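Local coordinates for transcriptional regulator (Pyrococcus horikoshii, PDB 1UDD), which is of unknown function but belongs to the all-helical TenA/THI-4/PQQC family, at residues 2-8 against 182-187; 107-113 against 206-210; 132-138 against 196-201. One frame throughout, in Å; residues are numbered along the deposited sequence.

Interaction 1. Residues 2-8 against 182-187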
loop_
_atom_site.group_PDB
_atom_site.type_symbol
_atom_site.label_atom_id
_atom_site.label_comp_id
_atom_site.label_asym_id
_atom_site.label_seq_id
_atom_site.Cartn_x
_atom_site.Cartn_y
_atom_site.Cartn_z
ATOM N N ARG A 2 -34.206 8.235 -8.814
ATOM C CA ARG A 2 -33.027 7.707 -8.120
ATOM C C ARG A 2 -33.175 6.964 -6.792
ATOM O O ARG A 2 -33.608 7.523 -5.790
ATOM C CB ARG A 2 -31.986 8.823 -7.926
ATOM C CG ARG A 2 -31.397 9.355 -9.224
ATOM C CD ARG A 2 -29.902 9.595 -9.087
ATOM N NE ARG A 2 -29.575 10.604 -8.081
ATOM C CZ ARG A 2 -29.268 11.872 -8.352
ATOM N NH1 ARG A 2 -29.238 12.304 -9.607
ATOM N NH2 ARG A 2 -28.988 12.711 -7.363
ATOM N N VAL A 3 -32.785 5.697 -6.802
ATOM C CA VAL A 3 -32.790 4.879 -5.596
ATOM C C VAL A 3 -31.365 5.040 -5.055
ATOM O O VAL A 3 -30.556 5.730 -5.670
ATOM C CB VAL A 3 -33.084 3.409 -5.919
ATOM C CG1 VAL A 3 -34.504 3.286 -6.479
ATOM C CG2 VAL A 3 -32.056 2.874 -6.923
ATOM N N MET A 4 -31.048 4.439 -3.914
ATOM C CA MET A 4 -29.700 4.581 -3.354
ATOM C C MET A 4 -28.656 3.709 -4.070
ATOM O O MET A 4 -28.987 2.790 -4.821
ATOM C CB MET A 4 -29.690 4.202 -1.872
ATOM C CG MET A 4 -30.505 5.082 -0.953
ATOM S SD MET A 4 -30.305 4.476 0.754
ATOM C CE MET A 4 -31.362 5.583 1.672
ATOM N N ILE A 5 -27.387 4.006 -3.819
ATOM C CA ILE A 5 -26.290 3.236 -4.395
ATOM C C ILE A 5 -26.418 1.749 -4.017
ATOM O O ILE A 5 -26.357 0.889 -4.894
ATOM C CB ILE A 5 -24.948 3.771 -3.894
ATOM C CG1 ILE A 5 -24.772 5.220 -4.374
ATOM C CG2 ILE A 5 -23.808 2.865 -4.352
ATOM C CD1 ILE A 5 -23.456 5.846 -3.954
ATOM N N THR A 6 -26.608 1.439 -2.730
ATOM C CA THR A 6 -26.738 0.041 -2.327
ATOM C C THR A 6 -28.009 -0.612 -2.892
ATOM O O THR A 6 -28.066 -1.833 -3.036
ATOM C CB THR A 6 -26.679 -0.144 -0.773
ATOM O OG1 THR A 6 -27.723 0.612 -0.133
ATOM C CG2 THR A 6 -25.309 0.313 -0.240
ATOM N N ASP A 7 -29.026 0.195 -3.203
ATOM C CA ASP A 7 -30.249 -0.331 -3.813
ATOM C C ASP A 7 -29.835 -0.869 -5.190
ATOM O O ASP A 7 -30.171 -1.984 -5.567
ATOM C CB ASP A 7 -31.300 0.772 -3.996
ATOM C CG ASP A 7 -31.937 1.219 -2.677
ATOM O OD1 ASP A 7 -32.035 0.411 -1.731
ATOM O OD2 ASP A 7 -32.357 2.382 -2.596
ATOM N N LYS A 8 -29.085 -0.063 -5.926
ATOM C CA LYS A 8 -28.603 -0.447 -7.251
ATOM C C LYS A 8 -27.694 -1.660 -7.213
ATOM O O LYS A 8 -27.757 -2.502 -8.098
ATOM C CB LYS A 8 -27.852 0.727 -7.883
ATOM C CG LYS A 8 -28.749 1.903 -8.195
ATOM C CD LYS A 8 -27.973 3.205 -8.264
ATOM C CE LYS A 8 -27.288 3.426 -9.588
ATOM N NZ LYS A 8 -26.555 4.749 -9.561
ATOM N N ILE A 182 -21.504 3.799 2.527
ATOM C CA ILE A 182 -21.411 3.745 1.074
ATOM C C ILE A 182 -22.483 4.645 0.426
ATOM O O ILE A 182 -22.202 5.371 -0.527
ATOM C CB ILE A 182 -21.561 2.285 0.566
ATOM C CG1 ILE A 182 -20.329 1.476 0.977
ATOM C CG2 ILE A 182 -21.763 2.262 -0.957
ATOM C CD1 ILE A 182 -20.502 -0.018 0.816
ATOM N N ASP A 183 -23.696 4.634 0.971
ATOM C CA ASP A 183 -24.770 5.435 0.381
ATOM C C ASP A 183 -24.678 6.943 0.547
ATOM O O ASP A 183 -25.303 7.674 -0.208
ATOM C CB ASP A 183 -26.140 4.952 0.873
ATOM C CG ASP A 183 -26.543 3.634 0.241
ATOM O OD1 ASP A 183 -26.323 3.483 -0.980
ATOM O OD2 ASP A 183 -27.083 2.755 0.951
ATOM N N SER A 184 -23.899 7.411 1.516
ATOM C CA SER A 184 -23.768 8.854 1.730
ATOM C C SER A 184 -22.645 9.429 0.875
ATOM O O SER A 184 -22.298 10.598 1.003
ATOM C CB SER A 184 -23.493 9.156 3.207
ATOM O OG SER A 184 -22.199 8.711 3.595
ATOM N N SER A 185 -22.086 8.600 -0.002
ATOM C CA SER A 185 -21.001 9.023 -0.873
ATOM C C SER A 185 -21.521 9.627 -2.173
ATOM O O SER A 185 -22.731 9.734 -2.388
ATOM C CB SER A 185 -20.100 7.835 -1.213
ATOM O OG SER A 185 -20.811 6.891 -1.988
ATOM N N GLY A 186 -20.587 9.994 -3.043
ATOM C CA GLY A 186 -20.934 10.596 -4.317
ATOM C C GLY A 186 -21.811 9.761 -5.235
ATOM O O GLY A 186 -21.810 8.531 -5.188
ATOM N N HIS A 187 -22.561 10.454 -6.084
ATOM C CA HIS A 187 -23.459 9.823 -7.036
ATOM C C HIS A 187 -22.705 9.228 -8.227
ATOM O O HIS A 187 -23.187 8.295 -8.875
ATOM C CB HIS A 187 -24.476 10.861 -7.515
ATOM C CG HIS A 187 -25.341 10.394 -8.642
ATOM N ND1 HIS A 187 -25.983 9.175 -8.632
ATOM C CD2 HIS A 187 -25.706 11.002 -9.795
ATOM C CE1 HIS A 187 -26.709 9.052 -9.732
ATOM N NE2 HIS A 187 -26.557 10.148 -10.454
HETATM O O HOH W 1 -26.789 6.639 -2.398
#
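Asp183, in the last turn of helix 169-183, takes hold of Thr6 with both carboxylate oxygens, and this grip is the tight part of the contact. Asp183 OD1 receives the backbone N-H of Thr6 on its syn lone pair at 2.7 Å from Thr6 N, nearly straight at 165°. Asp183 OD2 accepts a hydrogen bond from the hydroxyl, although the very short 2.5 Å from Thr6 OG1 to Asp183 OD2 is doubtful as a length. The Thr6 chi1 of 59° places only the hydroxyl, setting OG1 between its own N and its carbonyl carbon, where it can reach the second oxygen of the same carboxylate. Lying at the first turn of helix 5-11, the carboxylate would probably be stabilised by that helix end. Beside it, water 1 accepts from Ile5 N and donates to Asp183 O. The extended side chain of Ile5 passes Asp183 in the opposite direction and puts CD1 3.4 Å from Gly186 O and near Ser185 OG. Its other branch, CG2, meets CG2 of Ile182 at 4.0 Å.

The outer side is looser and exposed. Here the guanidinium of Arg2 lies stacked on one face of the His187 ring, their centres 3.9 Å apart and the planes inclined by 28°. Lys8 NZ stays 4.3 Å from His187 CE1.

This surface contact joins the N-terminal helix of a helical bundle to the turn that leads from helix 169-183 into helix 190-213. Thr6 and Ile182 both rest on Leu134 of helix 126-146, whereas Ile5 leans on Tyr190 and Leu193 of helix 190-213.

Interaction 2. Residues 107-113 against 206-210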
loop_
_atom_site.group_PDB
_atom_site.type_symbol
_atom_site.label_atom_id
_atom_site.label_comp_id
_atom_site.label_asym_id
_atom_site.label_seq_id
_atom_site.Cartn_x
_atom_site.Cartn_y
_atom_site.Cartn_z
ATOM N N THR A 107 -8.269 -23.148 -0.016
ATOM C CA THR A 107 -8.459 -23.481 -1.423
ATOM C C THR A 107 -8.051 -22.255 -2.233
ATOM O O THR A 107 -7.874 -21.174 -1.677
ATOM C CB THR A 107 -9.932 -23.800 -1.741
ATOM O OG1 THR A 107 -10.756 -22.704 -1.316
ATOM C CG2 THR A 107 -10.372 -25.084 -1.035
ATOM N N LEU A 108 -7.910 -22.429 -3.540
ATOM C CA LEU A 108 -7.538 -21.337 -4.424
ATOM C C LEU A 108 -8.606 -20.237 -4.324
ATOM O O LEU A 108 -8.283 -19.056 -4.195
ATOM C CB LEU A 108 -7.425 -21.867 -5.857
ATOM C CG LEU A 108 -6.847 -21.002 -6.977
ATOM C CD1 LEU A 108 -7.914 -20.110 -7.541
ATOM C CD2 LEU A 108 -5.677 -20.194 -6.452
ATOM N N VAL A 109 -9.876 -20.643 -4.364
ATOM C CA VAL A 109 -11.008 -19.707 -4.277
ATOM C C VAL A 109 -10.910 -18.819 -3.037
ATOM O O VAL A 109 -11.115 -17.610 -3.108
ATOM C CB VAL A 109 -12.365 -20.465 -4.244
ATOM C CG1 VAL A 109 -13.515 -19.486 -4.056
ATOM C CG2 VAL A 109 -12.553 -21.221 -5.536
ATOM N N ASN A 110 -10.587 -19.433 -1.906
ATOM C CA ASN A 110 -10.436 -18.730 -0.635
ATOM C C ASN A 110 -9.363 -17.647 -0.752
ATOM O O ASN A 110 -9.623 -16.464 -0.516
ATOM C CB ASN A 110 -10.021 -19.724 0.447
ATOM C CG ASN A 110 -10.200 -19.175 1.839
ATOM O OD1 ASN A 110 -10.075 -17.967 2.071
ATOM N ND2 ASN A 110 -10.479 -20.062 2.784
ATOM N N SER A 111 -8.151 -18.064 -1.112
ATOM C CA SER A 111 -7.024 -17.141 -1.265
ATOM C C SER A 111 -7.399 -15.997 -2.178
ATOM O O SER A 111 -7.231 -14.828 -1.829
ATOM C CB SER A 111 -5.815 -17.859 -1.871
ATOM O OG SER A 111 -5.410 -18.938 -1.053
ATOM N N ALA A 112 -7.897 -16.349 -3.358
ATOM C CA ALA A 112 -8.307 -15.374 -4.352
ATOM C C ALA A 112 -9.308 -14.347 -3.795
ATOM O O ALA A 112 -9.123 -13.137 -3.963
ATOM C CB ALA A 112 -8.912 -16.078 -5.535
ATOM N N TYR A 113 -10.362 -14.824 -3.137
ATOM C CA TYR A 113 -11.367 -13.919 -2.587
ATOM C C TYR A 113 -10.732 -12.951 -1.594
ATOM O O TYR A 113 -10.961 -11.741 -1.652
ATOM C CB TYR A 113 -12.488 -14.724 -1.916
ATOM C CG TYR A 113 -13.691 -13.917 -1.435
ATOM C CD1 TYR A 113 -13.981 -12.647 -1.951
ATOM C CD2 TYR A 113 -14.564 -14.452 -0.485
ATOM C CE1 TYR A 113 -15.115 -11.941 -1.529
ATOM C CE2 TYR A 113 -15.692 -13.756 -0.060
ATOM C CZ TYR A 113 -15.961 -12.505 -0.583
ATOM O OH TYR A 113 -17.072 -11.830 -0.128
ATOM N N ALA A 206 -18.912 -18.657 -5.221
ATOM C CA ALA A 206 -17.804 -19.576 -5.440
ATOM C C ALA A 206 -17.355 -20.189 -4.124
ATOM O O ALA A 206 -16.960 -21.360 -4.073
ATOM C CB ALA A 206 -16.631 -18.836 -6.097
ATOM N N PHE A 207 -17.408 -19.394 -3.060
ATOM C CA PHE A 207 -16.978 -19.873 -1.760
ATOM C C PHE A 207 -17.890 -21.002 -1.270
ATOM O O PHE A 207 -17.418 -22.009 -0.743
ATOM C CB PHE A 207 -16.978 -18.732 -0.742
ATOM C CG PHE A 207 -15.984 -18.911 0.371
ATOM C CD1 PHE A 207 -14.650 -18.530 0.198
ATOM C CD2 PHE A 207 -16.381 -19.433 1.604
ATOM C CE1 PHE A 207 -13.722 -18.660 1.246
ATOM C CE2 PHE A 207 -15.470 -19.569 2.650
ATOM C CZ PHE A 207 -14.134 -19.178 2.474
ATOM N N TRP A 208 -19.197 -20.825 -1.429
ATOM C CA TRP A 208 -20.122 -21.861 -0.994
ATOM C C TRP A 208 -19.884 -23.087 -1.852
ATOM O O TRP A 208 -19.864 -24.210 -1.355
ATOM C CB TRP A 208 -21.576 -21.387 -1.131
ATOM C CG TRP A 208 -21.918 -20.289 -0.169
ATOM C CD1 TRP A 208 -22.289 -19.013 -0.480
ATOM C CD2 TRP A 208 -21.922 -20.373 1.261
ATOM N NE1 TRP A 208 -22.528 -18.299 0.665
ATOM C CE2 TRP A 208 -22.309 -19.108 1.751
ATOM C CE3 TRP A 208 -21.638 -21.402 2.180
ATOM C CZ2 TRP A 208 -22.420 -18.834 3.118
ATOM C CZ3 TRP A 208 -21.750 -21.131 3.541
ATOM C CH2 TRP A 208 -22.138 -19.853 3.997
ATOM N N GLU A 209 -19.674 -22.858 -3.143
ATOM C CA GLU A 209 -19.452 -23.944 -4.079
ATOM C C GLU A 209 -18.235 -24.778 -3.711
ATOM O O GLU A 209 -18.286 -26.005 -3.754
ATOM C CB GLU A 209 -19.293 -23.387 -5.495
ATOM C CG GLU A 209 -19.147 -24.450 -6.584
ATOM C CD GLU A 209 -20.281 -25.472 -6.576
ATOM O OE1 GLU A 209 -21.445 -25.059 -6.370
ATOM O OE2 GLU A 209 -20.007 -26.680 -6.786
ATOM N N MET A 210 -17.139 -24.123 -3.346
ATOM C CA MET A 210 -15.945 -24.871 -2.992
ATOM C C MET A 210 -16.131 -25.562 -1.647
ATOM O O MET A 210 -15.507 -26.590 -1.379
ATOM C CB MET A 210 -14.721 -23.950 -2.970
ATOM C CG MET A 210 -14.641 -23.043 -1.791
ATOM S SD MET A 210 -13.694 -23.758 -0.471
ATOM C CE MET A 210 -13.751 -22.348 0.696
#
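Ala206 begins the contact by turning its methyl toward Val109, whose CG1 lies 3.8 Å from Ala206 CB. That branch of Val109 is anti to the backbone N (chi1 176°), which carries it out over the facing helix as far as the backbone of Phe207.

One residue on, Phe207 swings its ring back into the space between the helices and presents an edge to the amide of Asn110. Phe207 CE1 comes within 3.6 Å of Asn110 CG, with OD1 near the ring plane and the amide turned by 73° against the ring. The amide does its hydrogen bonding elsewhere, OD1 with Asn48 and ND2 with Gln45 O, both on helix 36-63, so its orientation against the phenyl is fixed from that side. Phe207 CD1 touches the rim of the Tyr113 ring, 4.1 Å from Tyr113 CD2. Tyr113 itself is held at its far end by a hydrogen bond from OH to Glu204.

Helices 108-123 and 190-213 belong to the all-helical bundle of the TenA family. The axes of the short segments 108-113 and 206-210 approach to 9.5 Å and run nearly antiparallel, 157° between their directions.

Met210, one turn beyond Phe207, closes the contact beside the start of the opposing helix. Its CG lies 4.2 Å from Val109 CB, and the bend at chi2 folds the chain back until CE sits over the centre of the Phe207 ring, 3.6 Å above its plane. The sulfur SD of Met210 meets Thr107 OG1 at 3.2 Å. That same OG1 caps helix 108-123, accepting a weak hydrogen bond from Asn110 N. On another side of helix 108-123, Leu108 and Ala112 pack on Phe203 of the second subunit.

Interaction 3. Residues 132-138 against 196-201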
loop_
_atom_site.group_PDB
_atom_site.type_symbol
_atom_site.label_atom_id
_atom_site.label_comp_id
_atom_site.label_asym_id
_atom_site.label_seq_id
_atom_site.Cartn_x
_atom_site.Cartn_y
_atom_site.Cartn_z
ATOM N N ALA A 132 -16.173 -3.631 -1.577
ATOM C CA ALA A 132 -15.646 -4.969 -1.847
ATOM C C ALA A 132 -15.951 -5.908 -0.684
ATOM O O ALA A 132 -15.860 -7.121 -0.828
ATOM C CB ALA A 132 -14.165 -4.920 -2.094
ATOM N N LEU A 133 -16.329 -5.339 0.457
ATOM C CA LEU A 133 -16.642 -6.137 1.642
ATOM C C LEU A 133 -18.142 -6.271 1.911
ATOM O O LEU A 133 -18.562 -7.081 2.741
ATOM C CB LEU A 133 -15.994 -5.516 2.875
ATOM C CG LEU A 133 -14.501 -5.192 2.814
ATOM C CD1 LEU A 133 -14.043 -4.667 4.191
ATOM C CD2 LEU A 133 -13.711 -6.434 2.413
ATOM N N LEU A 134 -18.948 -5.480 1.217
ATOM C CA LEU A 134 -20.391 -5.490 1.425
ATOM C C LEU A 134 -21.045 -6.825 1.053
ATOM O O LEU A 134 -21.886 -7.342 1.797
ATOM C CB LEU A 134 -21.023 -4.327 0.657
ATOM C CG LEU A 134 -22.464 -3.970 1.023
ATOM C CD1 LEU A 134 -22.576 -3.671 2.533
ATOM C CD2 LEU A 134 -22.880 -2.777 0.209
ATOM N N PRO A 135 -20.676 -7.410 -0.101
ATOM C CA PRO A 135 -21.326 -8.690 -0.399
ATOM C C PRO A 135 -21.119 -9.629 0.790
ATOM O O PRO A 135 -22.031 -10.348 1.189
ATOM C CB PRO A 135 -20.606 -9.159 -1.654
ATOM C CG PRO A 135 -20.265 -7.829 -2.352
ATOM C CD PRO A 135 -19.798 -6.972 -1.204
ATOM N N CYS A 136 -19.922 -9.603 1.369
ATOM C CA CYS A 136 -19.633 -10.451 2.533
ATOM C C CYS A 136 -20.615 -10.208 3.672
ATOM O O CYS A 136 -21.438 -11.067 3.992
ATOM C CB CYS A 136 -18.218 -10.202 3.055
ATOM S SG CYS A 136 -17.987 -10.757 4.775
ATOM N N PHE A 137 -20.527 -9.032 4.281
ATOM C CA PHE A 137 -21.396 -8.683 5.405
ATOM C C PHE A 137 -22.898 -8.771 5.081
ATOM O O PHE A 137 -23.666 -9.380 5.821
ATOM C CB PHE A 137 -21.087 -7.261 5.906
ATOM C CG PHE A 137 -19.770 -7.126 6.633
ATOM C CD1 PHE A 137 -18.580 -6.967 5.933
ATOM C CD2 PHE A 137 -19.726 -7.125 8.028
ATOM C CE1 PHE A 137 -17.361 -6.804 6.614
ATOM C CE2 PHE A 137 -18.516 -6.963 8.715
ATOM C CZ PHE A 137 -17.333 -6.802 8.007
ATOM N N TRP A 138 -23.299 -8.185 3.957
ATOM C CA TRP A 138 -24.706 -8.136 3.564
ATOM C C TRP A 138 -25.353 -9.470 3.183
ATOM O O TRP A 138 -26.428 -9.797 3.687
ATOM C CB TRP A 138 -24.876 -7.109 2.440
ATOM C CG TRP A 138 -26.288 -6.669 2.168
ATOM C CD1 TRP A 138 -27.427 -7.048 2.840
ATOM C CD2 TRP A 138 -26.712 -5.774 1.134
ATOM N NE1 TRP A 138 -28.532 -6.443 2.281
ATOM C CE2 TRP A 138 -28.122 -5.655 1.234
ATOM C CE3 TRP A 138 -26.037 -5.060 0.127
ATOM C CZ2 TRP A 138 -28.870 -4.847 0.363
ATOM C CZ3 TRP A 138 -26.785 -4.254 -0.742
ATOM C CH2 TRP A 138 -28.187 -4.156 -0.614
ATOM N N ILE A 196 -17.162 -4.007 -8.645
ATOM C CA ILE A 196 -16.568 -4.500 -7.403
ATOM C C ILE A 196 -17.569 -5.362 -6.639
ATOM O O ILE A 196 -17.235 -6.462 -6.182
ATOM C CB ILE A 196 -16.137 -3.358 -6.474
ATOM C CG1 ILE A 196 -14.926 -2.626 -7.055
ATOM C CG2 ILE A 196 -15.755 -3.930 -5.112
ATOM C CD1 ILE A 196 -14.654 -1.280 -6.399
ATOM N N PHE A 197 -18.794 -4.855 -6.507
ATOM C CA PHE A 197 -19.844 -5.564 -5.784
ATOM C C PHE A 197 -20.204 -6.877 -6.487
ATOM O O PHE A 197 -20.449 -7.887 -5.835
ATOM C CB PHE A 197 -21.106 -4.697 -5.685
ATOM C CG PHE A 197 -22.113 -5.192 -4.664
ATOM C CD1 PHE A 197 -22.028 -4.789 -3.330
ATOM C CD2 PHE A 197 -23.143 -6.059 -5.040
ATOM C CE1 PHE A 197 -22.965 -5.243 -2.372
ATOM C CE2 PHE A 197 -24.077 -6.517 -4.108
ATOM C CZ PHE A 197 -23.988 -6.105 -2.764
ATOM N N ILE A 198 -20.258 -6.861 -7.816
ATOM C CA ILE A 198 -20.596 -8.081 -8.537
ATOM C C ILE A 198 -19.482 -9.120 -8.407
ATOM O O ILE A 198 -19.736 -10.328 -8.309
ATOM C CB ILE A 198 -20.883 -7.791 -10.028
ATOM C CG1 ILE A 198 -22.288 -7.198 -10.163
ATOM C CG2 ILE A 198 -20.785 -9.084 -10.847
ATOM C CD1 ILE A 198 -22.666 -6.782 -11.592
ATOM N N THR A 199 -18.243 -8.650 -8.399
ATOM C CA THR A 199 -17.099 -9.556 -8.238
ATOM C C THR A 199 -17.184 -10.212 -6.864
ATOM O O THR A 199 -17.020 -11.426 -6.727
ATOM C CB THR A 199 -15.758 -8.785 -8.326
ATOM O OG1 THR A 199 -15.614 -8.239 -9.642
ATOM C CG2 THR A 199 -14.572 -9.702 -8.005
ATOM N N GLY A 200 -17.455 -9.396 -5.851
ATOM C CA GLY A 200 -17.538 -9.912 -4.497
ATOM C C GLY A 200 -18.647 -10.928 -4.354
ATOM O O GLY A 200 -18.510 -11.910 -3.617
ATOM N N SER A 201 -19.750 -10.686 -5.060
ATOM C CA SER A 201 -20.908 -11.575 -5.020
ATOM C C SER A 201 -20.565 -12.908 -5.673
ATOM O O SER A 201 -20.977 -13.970 -5.189
ATOM C CB SER A 201 -22.105 -10.926 -5.735
ATOM O OG SER A 201 -22.455 -9.701 -5.112
#
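Pro135 and Phe197 lead a buried, apolar helix-to-helix contact near the middle of the bundle, between helices 126-146 and 190-213. The axes of the short segments 132-138 and 196-201 approach to 7.7 Å, with a crossing angle of -45°. Pro135 CG stands over one face of the Phe197 ring, 3.8 Å from its centroid, in a CH-pi contact offset toward the rim. The same ring is met at its edge by Leu134, whose CD2 approaches Phe197 CE1 to 3.6 Å. Farther round, Trp138 CE3 lies 3.7 Å from Phe197 CZ, the two aromatics rim to rim with planes 65° apart. A chi1 of -165° on Phe197 sends its ring out to all three.

Helix 126-146 is kinked here: Pro135 has no N-H to donate, and Cys136 N also makes no bond to the turn before. With no side chain on Gly200 to run into Pro135 CG, the proline ring settles close, Pro135 CB 3.8 Å from Gly200 C. Ser201 holds its hydroxyl to Phe197 O from the opposite face to its own N-H, while OG also bonds to Trp17. At the other end Ile196 CG2 packs 3.6 Å from Ala132 CB.

Around this centre, helix 5-11 sets Leu9 on Phe197 and Arg10 on Trp138, helix 108-123 backs Ala132 through Phe116 and Thr120, and helix 169-183 brings Arg179 to Trp138 as a cation-pi partner.

Interaction 3 lies between the other two, its centre 15 Å from interaction 1 and 14 Å from interaction 2, whereas 29 Å separate the centres of the outer pair, which do not touch. Helix 190-213 serves both interactions 2 and 3, and residues 182-187 of interaction 1 lead toward it. Thr6 O packs against Trp138 CH2 where interactions 1 and 3 join; Tyr113 OH reaches Cys136 and Gly200 where 3 meets 2. Along the chain, the segments of interaction 1 alternate with those of 2 and 3, while interaction 3 lies within the span that interaction 2 closes, so the last two long helices, 169-183 and 190-213, pack back on earlier ones.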